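Local coordinates for protein gamma-glutamyltranspeptidase (Streptomyces lincolnensis, PDB 6J3A) that is a homologue of the LmbA glutamyltranspeptidases and probably cleaves gamma-glutamyl amide bonds or transfers the gamma-glutamyl group, at residues E325-L328 / D329-S333; V557-E560 / A561-P565; G123-P126 / L127-L131; A273-S277 / Q278-L282. All coordinates share one frame; numbering follows the deposited sequence.

All four contacts are local, where the chain enters a helix or leaves a strand, and they follow in the order contact 3, contact 4, contact 1, contact 2. Contacts 1 and 4 touch, their centres about 11 Å apart: the loop and first turn of helix 280-288 pack against the stretch around helix 328-331 through Val326 with Pro275 and Leu328 with Pro280. Contact 2, at the end of strand 556-560 in a small mixed sheet, lies about 27 Å from contact 4 between centres. Contact 3, which starts helix 127-140, is about 44 Å from contact 2 between centres. Contacts 1 and 4 thus form one packed region, while 2 and 3 are separate local structures on opposite sides of the chain's centre.

Contact 1: E325-L328 / D329-S333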
loop_
_atom_site.group_PDB
_atom_site.type_symbol
_atom_site.label_atom_id
_atom_site.label_comp_id
_atom_site.label_asym_id
_atom_site.label_seq_id
_atom_site.Cartn_x
_atom_site.Cartn_y
_atom_site.Cartn_z
ATOM N N GLU A 325 29.507 12.658 -30.175
ATOM C CA GLU A 325 28.250 13.389 -30.343
ATOM C C GLU A 325 27.165 12.397 -30.791
ATOM O O GLU A 325 27.447 11.441 -31.517
ATOM C CB GLU A 325 28.416 14.534 -31.353
ATOM N N VAL A 326 25.938 12.604 -30.323
ATOM C CA VAL A 326 24.812 11.751 -30.724
ATOM C C VAL A 326 23.829 12.577 -31.562
ATOM O O VAL A 326 23.483 13.695 -31.175
ATOM C CB VAL A 326 24.090 11.128 -29.509
ATOM C CG1 VAL A 326 23.060 10.087 -29.961
ATOM C CG2 VAL A 326 25.100 10.484 -28.566
ATOM N N PRO A 327 23.372 12.030 -32.708
ATOM C CA PRO A 327 22.495 12.796 -33.563
ATOM C C PRO A 327 21.050 12.569 -33.122
ATOM O O PRO A 327 20.259 11.927 -33.818
ATOM C CB PRO A 327 22.799 12.219 -34.946
ATOM C CG PRO A 327 23.037 10.779 -34.675
ATOM C CD PRO A 327 23.629 10.696 -33.287
ATOM N N LEU A 328 20.719 13.124 -31.964
ATOM C CA LEU A 328 19.421 12.895 -31.334
ATOM C C LEU A 328 18.267 13.576 -32.080
ATOM O O LEU A 328 17.250 12.942 -32.362
ATOM C CB LEU A 328 19.471 13.371 -29.882
ATOM C CG LEU A 328 18.271 13.055 -28.994
ATOM C CD1 LEU A 328 18.079 11.558 -28.839
ATOM C CD2 LEU A 328 18.447 13.724 -27.642
ATOM N N ASP A 329 18.440 14.862 -32.379
ATOM C CA ASP A 329 17.456 15.654 -33.145
ATOM C C ASP A 329 17.004 14.925 -34.396
ATOM O O ASP A 329 15.814 14.835 -34.671
ATOM C CB ASP A 329 18.039 17.000 -33.569
ATOM C CG ASP A 329 18.456 17.860 -32.395
ATOM O OD1 ASP A 329 17.931 17.672 -31.273
ATOM O OD2 ASP A 329 19.325 18.731 -32.606
ATOM N N GLU A 330 17.972 14.402 -35.140
ATOM C CA GLU A 330 17.705 13.655 -36.370
ATOM C C GLU A 330 16.988 12.325 -36.118
ATOM O O GLU A 330 16.069 11.966 -36.853
ATOM C CB GLU A 330 19.013 13.468 -37.162
ATOM C CG GLU A 330 19.493 14.780 -37.785
ATOM C CD GLU A 330 20.975 14.817 -38.108
ATOM O OE1 GLU A 330 21.698 15.605 -37.471
ATOM O OE2 GLU A 330 21.420 14.075 -38.999
ATOM N N LEU A 331 17.396 11.627 -35.062
ATOM C CA LEU A 331 16.765 10.375 -34.632
ATOM C C LEU A 331 15.300 10.530 -34.194
ATOM O O LEU A 331 14.513 9.591 -34.324
ATOM C CB LEU A 331 17.597 9.747 -33.511
ATOM C CG LEU A 331 18.942 9.164 -33.974
ATOM C CD1 LEU A 331 19.903 9.029 -32.801
ATOM C CD2 LEU A 331 18.773 7.822 -34.674
ATOM N N LEU A 332 14.946 11.712 -33.690
ATOM C CA LEU A 332 13.554 12.073 -33.361
ATOM C C LEU A 332 12.842 12.973 -34.390
ATOM O O LEU A 332 11.722 13.430 -34.146
ATOM C CB LEU A 332 13.518 12.776 -32.007
ATOM C CG LEU A 332 14.211 12.048 -30.859
ATOM C CD1 LEU A 332 14.207 12.949 -29.630
ATOM C CD2 LEU A 332 13.564 10.692 -30.579
ATOM N N SER A 333 13.468 13.231 -35.532
ATOM C CA SER A 333 12.836 14.043 -36.568
ATOM C C SER A 333 11.767 13.212 -37.263
ATOM O O SER A 333 11.852 11.978 -37.323
ATOM C CB SER A 333 13.858 14.547 -37.586
ATOM O OG SER A 333 14.327 13.490 -38.405
#
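Pro327 and Leu331 meet at a slant, the CD1 methyl of Leu331 reaching the outer carbons of the proline ring, 4.0 Å from CG. Leu331 keeps CG anti to its own carbonyl carbon (chi1 -71°), which carries the branch back over the start of the helix; its CD1 also lies against the Pro327 carbonyl oxygen. A second pair repeats the pattern one residue on. Leu328 CG stands 4.1 Å from Leu332 CD1, and Leu332 reaches on to Leu283 and Gln284 of helix 280-288. Under these side chains runs one short helical turn, 328-331, with Pro327 at its N-cap position and also at the centre of an inverse gamma turn. Its two i to i+4 bonds are Leu331 N to Pro327 O at 3.1 Å and Leu332 N to Leu328 O at 2.9 Å. At the far end, Ser333 OG donates to Glu330 O at 2.8 Å, an oxygen that also accepts from Ser333 N, while the same OG caps the next helix at Tyr336 N. Glu330 extends from the turn to form a salt bridge with Arg360.

Contact 2: V557-E560 / A561-P565; sequences VTVE and ARMDP
Val559 and Met563 form the close-packed side of this turn: the CG1 methyl of the valine lies 3.6 Å from the thioether SD, and the two side chains cross at about a right angle. Met563 has CG anti to its backbone N (chi1 -177°), a choice that sends the chain back under the end of strand 556-560, where Trp538 of the neighbouring strand touches both residues. Ala561, exposed, turns its methyl away from residues 557-560, and this is the solvent side of the turn. Between the two sides a type I beta turn from Glu560 to Met563 reverses the chain, closed by Met563 N to Glu560 O at 3.2 Å. The charged groups lie side by side and point the same way, Glu560 OE2 standing 3.1 Å from Arg562 NH1 in a salt bridge whose carboxylate and guanidinium planes are 82° apart. Glu560 OE1 pairs with Arg608 and accepts from the backbone of Ser585 and Glu586, OE2 also accepts from Asn537 N, and Arg562 donates to Asp534 O and Pro583 O and makes a cation-pi contact with Trp584. With both oxygens of the buried carboxylate held by donors, its negative charge is probably well compensated.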
loop_
_atom_site.group_PDB
_atom_site.type_symbol
_atom_site.label_atom_id
_atom_site.label_comp_id
_atom_site.label_asym_id
_atom_site.label_seq_id
_atom_site.Cartn_x
_atom_site.Cartn_y
_atom_site.Cartn_z
ATOM N N VAL A 557 10.877 -12.589 -27.464
ATOM C CA VAL A 557 9.964 -11.725 -26.718
ATOM C C VAL A 557 9.322 -12.469 -25.540
ATOM O O VAL A 557 8.941 -13.636 -25.650
ATOM C CB VAL A 557 8.908 -11.100 -27.655
ATOM C CG1 VAL A 557 7.890 -12.132 -28.118
ATOM C CG2 VAL A 557 8.226 -9.924 -26.983
ATOM N N THR A 558 9.211 -11.778 -24.411
ATOM C CA THR A 558 8.731 -12.394 -23.174
ATOM C C THR A 558 7.465 -11.694 -22.664
ATOM O O THR A 558 7.516 -10.536 -22.262
ATOM C CB THR A 558 9.831 -12.380 -22.098
ATOM O OG1 THR A 558 11.012 -13.000 -22.623
ATOM C CG2 THR A 558 9.394 -13.128 -20.827
ATOM N N VAL A 559 6.346 -12.419 -22.676
ATOM C CA VAL A 559 5.069 -11.926 -22.120
ATOM C C VAL A 559 4.735 -12.601 -20.788
ATOM O O VAL A 559 5.157 -13.735 -20.539
ATOM C CB VAL A 559 3.872 -12.120 -23.089
ATOM C CG1 VAL A 559 4.112 -11.363 -24.388
ATOM C CG2 VAL A 559 3.582 -13.593 -23.370
ATOM N N GLU A 560 3.968 -11.904 -19.948
ATOM C CA GLU A 560 3.448 -12.484 -18.710
ATOM C C GLU A 560 2.367 -13.502 -19.047
ATOM O O GLU A 560 1.666 -13.373 -20.049
ATOM C CB GLU A 560 2.884 -11.412 -17.779
ATOM C CG GLU A 560 3.943 -10.508 -17.181
ATOM C CD GLU A 560 3.391 -9.513 -16.176
ATOM O OE1 GLU A 560 3.888 -9.489 -15.034
ATOM O OE2 GLU A 560 2.473 -8.737 -16.508
ATOM N N ALA A 561 2.230 -14.506 -18.187
ATOM C CA ALA A 561 1.246 -15.572 -18.384
ATOM C C ALA A 561 -0.195 -15.079 -18.399
ATOM O O ALA A 561 -1.054 -15.774 -18.928
ATOM C CB ALA A 561 1.407 -16.659 -17.324
ATOM N N ARG A 562 -0.455 -13.898 -17.831
ATOM C CA ARG A 562 -1.829 -13.353 -17.733
ATOM C C ARG A 562 -2.199 -12.451 -18.901
ATOM O O ARG A 562 -3.324 -11.965 -18.951
ATOM C CB ARG A 562 -2.137 -12.671 -16.377
ATOM C CG ARG A 562 -0.940 -12.167 -15.595
ATOM C CD ARG A 562 -1.296 -11.723 -14.191
ATOM N NE ARG A 562 -1.922 -10.418 -14.201
ATOM C CZ ARG A 562 -1.300 -9.256 -14.399
ATOM N NH1 ARG A 562 0.013 -9.173 -14.611
ATOM N NH2 ARG A 562 -2.028 -8.152 -14.387
ATOM N N MET A 563 -1.274 -12.238 -19.840
ATOM C CA MET A 563 -1.635 -11.727 -21.162
ATOM C C MET A 563 -2.503 -12.779 -21.865
ATOM O O MET A 563 -2.304 -13.979 -21.663
ATOM C CB MET A 563 -0.380 -11.426 -21.986
ATOM C CG MET A 563 -0.648 -10.825 -23.363
ATOM S SD MET A 563 0.778 -9.961 -24.071
ATOM C CE MET A 563 0.766 -8.450 -23.110
ATOM N N ASP A 564 -3.469 -12.324 -22.664
ATOM C CA ASP A 564 -4.383 -13.207 -23.401
ATOM C C ASP A 564 -3.580 -14.246 -24.197
ATOM O O ASP A 564 -2.652 -13.863 -24.910
ATOM C CB ASP A 564 -5.260 -12.378 -24.345
ATOM N N PRO A 565 -3.907 -15.555 -24.062
ATOM C CA PRO A 565 -3.095 -16.575 -24.757
ATOM C C PRO A 565 -3.194 -16.536 -26.279
ATOM O O PRO A 565 -2.331 -17.093 -26.958
ATOM C CB PRO A 565 -3.654 -17.914 -24.233
ATOM C CG PRO A 565 -4.476 -17.577 -23.040
ATOM C CD PRO A 565 -4.980 -16.180 -23.265
#

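Contact 3: G123-P126 / L127-L131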
loop_
_atom_site.group_PDB
_atom_site.type_symbol
_atom_site.label_atom_id
_atom_site.label_comp_id
_atom_site.label_asym_id
_atom_site.label_seq_id
_atom_site.Cartn_x
_atom_site.Cartn_y
_atom_site.Cartn_z
ATOM N N GLY A 123 16.559 21.080 -1.650
ATOM C CA GLY A 123 16.035 20.646 -0.368
ATOM C C GLY A 123 16.013 21.765 0.658
ATOM O O GLY A 123 16.547 22.853 0.432
ATOM N N THR A 124 15.407 21.455 1.801
ATOM C CA THR A 124 15.259 22.367 2.944
ATOM C C THR A 124 15.772 21.821 4.285
ATOM O O THR A 124 15.938 22.595 5.240
ATOM C CB THR A 124 13.778 22.732 3.138
ATOM O OG1 THR A 124 13.024 21.557 3.471
ATOM C CG2 THR A 124 13.217 23.348 1.867
ATOM N N LYS A 125 16.024 20.509 4.352
ATOM C CA LYS A 125 16.424 19.837 5.588
ATOM C C LYS A 125 17.932 19.564 5.650
ATOM O O LYS A 125 18.581 19.444 4.603
ATOM C CB LYS A 125 15.659 18.521 5.742
ATOM C CG LYS A 125 14.159 18.723 5.881
ATOM C CD LYS A 125 13.446 17.502 6.457
ATOM C CE LYS A 125 13.118 17.683 7.931
ATOM N NZ LYS A 125 11.990 18.644 8.125
ATOM N N PRO A 126 18.496 19.470 6.874
ATOM C CA PRO A 126 19.908 19.097 6.988
ATOM C C PRO A 126 20.155 17.620 6.694
ATOM O O PRO A 126 19.237 16.798 6.770
ATOM C CB PRO A 126 20.261 19.417 8.453
ATOM C CG PRO A 126 19.062 20.086 9.040
ATOM C CD PRO A 126 17.894 19.681 8.202
ATOM N N LEU A 127 21.407 17.314 6.382
ATOM C CA LEU A 127 21.837 15.964 6.046
ATOM C C LEU A 127 21.428 14.980 7.123
ATOM O O LEU A 127 20.915 13.903 6.830
ATOM C CB LEU A 127 23.367 15.917 5.893
ATOM C CG LEU A 127 23.980 15.161 4.706
ATOM C CD1 LEU A 127 25.328 14.594 5.125
ATOM C CD2 LEU A 127 23.100 14.056 4.140
ATOM N N ALA A 128 21.671 15.380 8.368
ATOM C CA ALA A 128 21.352 14.579 9.549
ATOM C C ALA A 128 19.892 14.112 9.580
ATOM O O ALA A 128 19.627 12.915 9.708
ATOM C CB ALA A 128 21.687 15.355 10.817
ATOM N N ASP A 129 18.957 15.050 9.434
ATOM C CA ASP A 129 17.521 14.729 9.517
ATOM C C ASP A 129 17.063 13.832 8.366
ATOM O O ASP A 129 16.175 12.991 8.533
ATOM C CB ASP A 129 16.659 16.002 9.536
ATOM C CG ASP A 129 16.979 16.941 10.718
ATOM O OD1 ASP A 129 17.912 16.668 11.500
ATOM O OD2 ASP A 129 16.286 17.977 10.861
ATOM N N VAL A 130 17.679 14.004 7.205
ATOM C CA VAL A 130 17.235 13.301 6.021
ATOM C C VAL A 130 17.849 11.924 5.947
ATOM O O VAL A 130 17.237 11.015 5.394
ATOM C CB VAL A 130 17.425 14.161 4.747
ATOM C CG1 VAL A 130 17.943 13.374 3.564
ATOM C CG2 VAL A 130 16.098 14.807 4.377
ATOM N N LEU A 131 19.039 11.739 6.511
ATOM C CA LEU A 131 19.643 10.415 6.440
ATOM C C LEU A 131 19.565 9.562 7.733
ATOM O O LEU A 131 20.052 8.433 7.745
ATOM C CB LEU A 131 21.024 10.472 5.752
ATOM C CG LEU A 131 22.317 10.971 6.372
ATOM C CD1 LEU A 131 22.721 10.090 7.536
ATOM C CD2 LEU A 131 23.411 10.928 5.320
#
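Lys125 and Val130 make the apolar part of this helix start, with CB of the lysine 4.0 Å from the CG2 methyl of the valine. The lysine chain bends at its last two torsions, and its CE passes 4.2 Å from Asp129 CB. Pro126 and Asp129 approach at a slant: the carboxylate oxygen OD2 of Asp129 sits 3.5 Å from the ring carbon CD of Pro126, in a van der Waals contact between a polar atom and the ring. A chi1 of -59° sets the carboxylate on the backbone-N side, beside the proline.

Backbone bonding is simple. Pro126 holds the N-cap position of helix 127-140, and its O accepts from Val130 N at 3.2 Å. The next i to i+4 bond follows at once, from Leu131 N to Leu127 O at 2.9 Å.

Charge enters more loosely. Lys125 NZ and Asp129 OD2 are 5.1 Å apart, too far for a salt bridge, and the ammonium donates instead to Asp32 O, while the preceding loop is fixed by Asp38, which accepts from Thr124 OG1 and Lys125 N. The buried side of the turn is apolar: Leu127 packs among helices 111-122, 186-200 and 205-217, and Val130 against helix 36-50. A carboxylate so near the helix N-terminus would probably be steadied by the helix dipole, with the lysine adding only a weaker, longer-range attraction.

Contact 4: A273-S277 / Q278-L282; sequences AGPWS and QGPVL
Pro280 lays its ring over the turn that precedes it: CG is 4.1 Å from CB of Pro275, and CD comes to 3.0 Å from the carbonyl oxygen of Ala273. Pro280 CG also lies 3.6 Å from Pro275 N, so the ring packs on the backbone of 273-275. Ser277 supplies the polar part. Its OG sits between the backbone N and the carbonyl carbon (chi1 78°), a rotation that turns the hydroxyl in toward the loop, where it donates to Gly274 O at 2.8 Å and accepts from Gly279 N, also at 2.8 Å. Gly274 O takes a second bond from Ser277 N at 2.7 Å, which closes a type I beta turn from Gly274 to Ser277. Trp276 turns away from the helix, with Gly274 O and Ser277 CB over one face of its ring toward the rim, and its NE1 bonds Glu258; Arg478 makes a cation-pi contact with it. Helix 280-288 then runs on, with Val281 N bonded to Gln278 O and Val281 packed on helix 299-319. A serine hydroxyl accepting from the backbone N two residues on is an ST turn, here a capping bond in the loop joining strand 268-272 to helix 280-288.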
loop_
_atom_site.group_PDB
_atom_site.type_symbol
_atom_site.label_atom_id
_atom_site.label_comp_id
_atom_site.label_asym_id
_atom_site.label_seq_id
_atom_site.Cartn_x
_atom_site.Cartn_y
_atom_site.Cartn_z
ATOM N N ALA A 273 16.538 11.392 -19.485
ATOM C CA ALA A 273 17.962 11.746 -19.451
ATOM C C ALA A 273 18.545 11.649 -20.844
ATOM O O ALA A 273 18.092 10.837 -21.648
ATOM C CB ALA A 273 18.723 10.828 -18.509
ATOM N N GLY A 274 19.556 12.473 -21.113
ATOM C CA GLY A 274 20.256 12.496 -22.407
ATOM C C GLY A 274 20.868 11.172 -22.836
ATOM O O GLY A 274 20.963 10.243 -22.034
ATOM N N PRO A 275 21.340 11.088 -24.095
ATOM C CA PRO A 275 21.736 9.798 -24.705
ATOM C C PRO A 275 22.994 9.125 -24.141
ATOM O O PRO A 275 23.339 8.024 -24.584
ATOM C CB PRO A 275 21.922 10.148 -26.183
ATOM C CG PRO A 275 22.267 11.600 -26.183
ATOM C CD PRO A 275 21.809 12.233 -24.894
ATOM N N TRP A 276 23.666 9.767 -23.182
ATOM C CA TRP A 276 24.590 9.055 -22.267
ATOM C C TRP A 276 23.856 8.002 -21.394
ATOM O O TRP A 276 24.490 7.105 -20.830
ATOM C CB TRP A 276 25.398 10.030 -21.380
ATOM C CG TRP A 276 24.554 10.970 -20.586
ATOM C CD1 TRP A 276 24.199 12.230 -20.946
ATOM C CD2 TRP A 276 23.937 10.724 -19.313
ATOM N NE1 TRP A 276 23.392 12.795 -19.983
ATOM C CE2 TRP A 276 23.216 11.893 -18.968
ATOM C CE3 TRP A 276 23.924 9.636 -18.425
ATOM C CZ2 TRP A 276 22.491 12.009 -17.773
ATOM C CZ3 TRP A 276 23.194 9.750 -17.227
ATOM C CH2 TRP A 276 22.494 10.930 -16.917
ATOM N N SER A 277 22.539 8.144 -21.254
ATOM C CA SER A 277 21.677 7.070 -20.778
ATOM C C SER A 277 20.982 6.416 -21.974
ATOM O O SER A 277 21.071 6.913 -23.087
ATOM C CB SER A 277 20.640 7.633 -19.808
ATOM O OG SER A 277 19.594 8.295 -20.507
ATOM N N GLN A 278 20.263 5.323 -21.739
ATOM C CA GLN A 278 19.323 4.798 -22.749
ATOM C C GLN A 278 18.021 5.613 -22.836
ATOM O O GLN A 278 17.145 5.291 -23.651
ATOM C CB GLN A 278 18.972 3.323 -22.483
ATOM C CG GLN A 278 18.129 3.053 -21.229
ATOM C CD GLN A 278 17.561 1.638 -21.155
ATOM O OE1 GLN A 278 17.407 1.089 -20.070
ATOM N NE2 GLN A 278 17.222 1.053 -22.304
ATOM N N GLY A 279 17.882 6.636 -21.990
ATOM C CA GLY A 279 16.645 7.417 -21.857
ATOM C C GLY A 279 15.917 7.722 -23.149
ATOM O O GLY A 279 14.723 7.411 -23.293
ATOM N N PRO A 280 16.638 8.313 -24.111
ATOM C CA PRO A 280 16.070 8.647 -25.409
ATOM C C PRO A 280 15.450 7.516 -26.232
ATOM O O PRO A 280 14.684 7.810 -27.146
ATOM C CB PRO A 280 17.257 9.255 -26.135
ATOM C CG PRO A 280 18.019 9.931 -25.048
ATOM C CD PRO A 280 17.967 8.927 -23.939
ATOM N N VAL A 281 15.742 6.256 -25.909
ATOM C CA VAL A 281 15.179 5.130 -26.650
ATOM C C VAL A 281 13.657 5.005 -26.472
ATOM O O VAL A 281 12.970 4.481 -27.358
ATOM C CB VAL A 281 15.906 3.802 -26.318
ATOM C CG1 VAL A 281 15.332 3.110 -25.085
ATOM C CG2 VAL A 281 15.850 2.858 -27.509
ATOM N N LEU A 282 13.146 5.478 -25.329
ATOM C CA LEU A 282 11.697 5.616 -25.098
ATOM C C LEU A 282 11.122 6.645 -26.073
ATOM O O LEU A 282 10.123 6.390 -26.755
ATOM C CB LEU A 282 11.402 6.039 -23.644
ATOM C CG LEU A 282 9.947 5.859 -23.147
ATOM C CD1 LEU A 282 9.877 5.643 -21.635
ATOM C CD2 LEU A 282 9.025 7.012 -23.553
#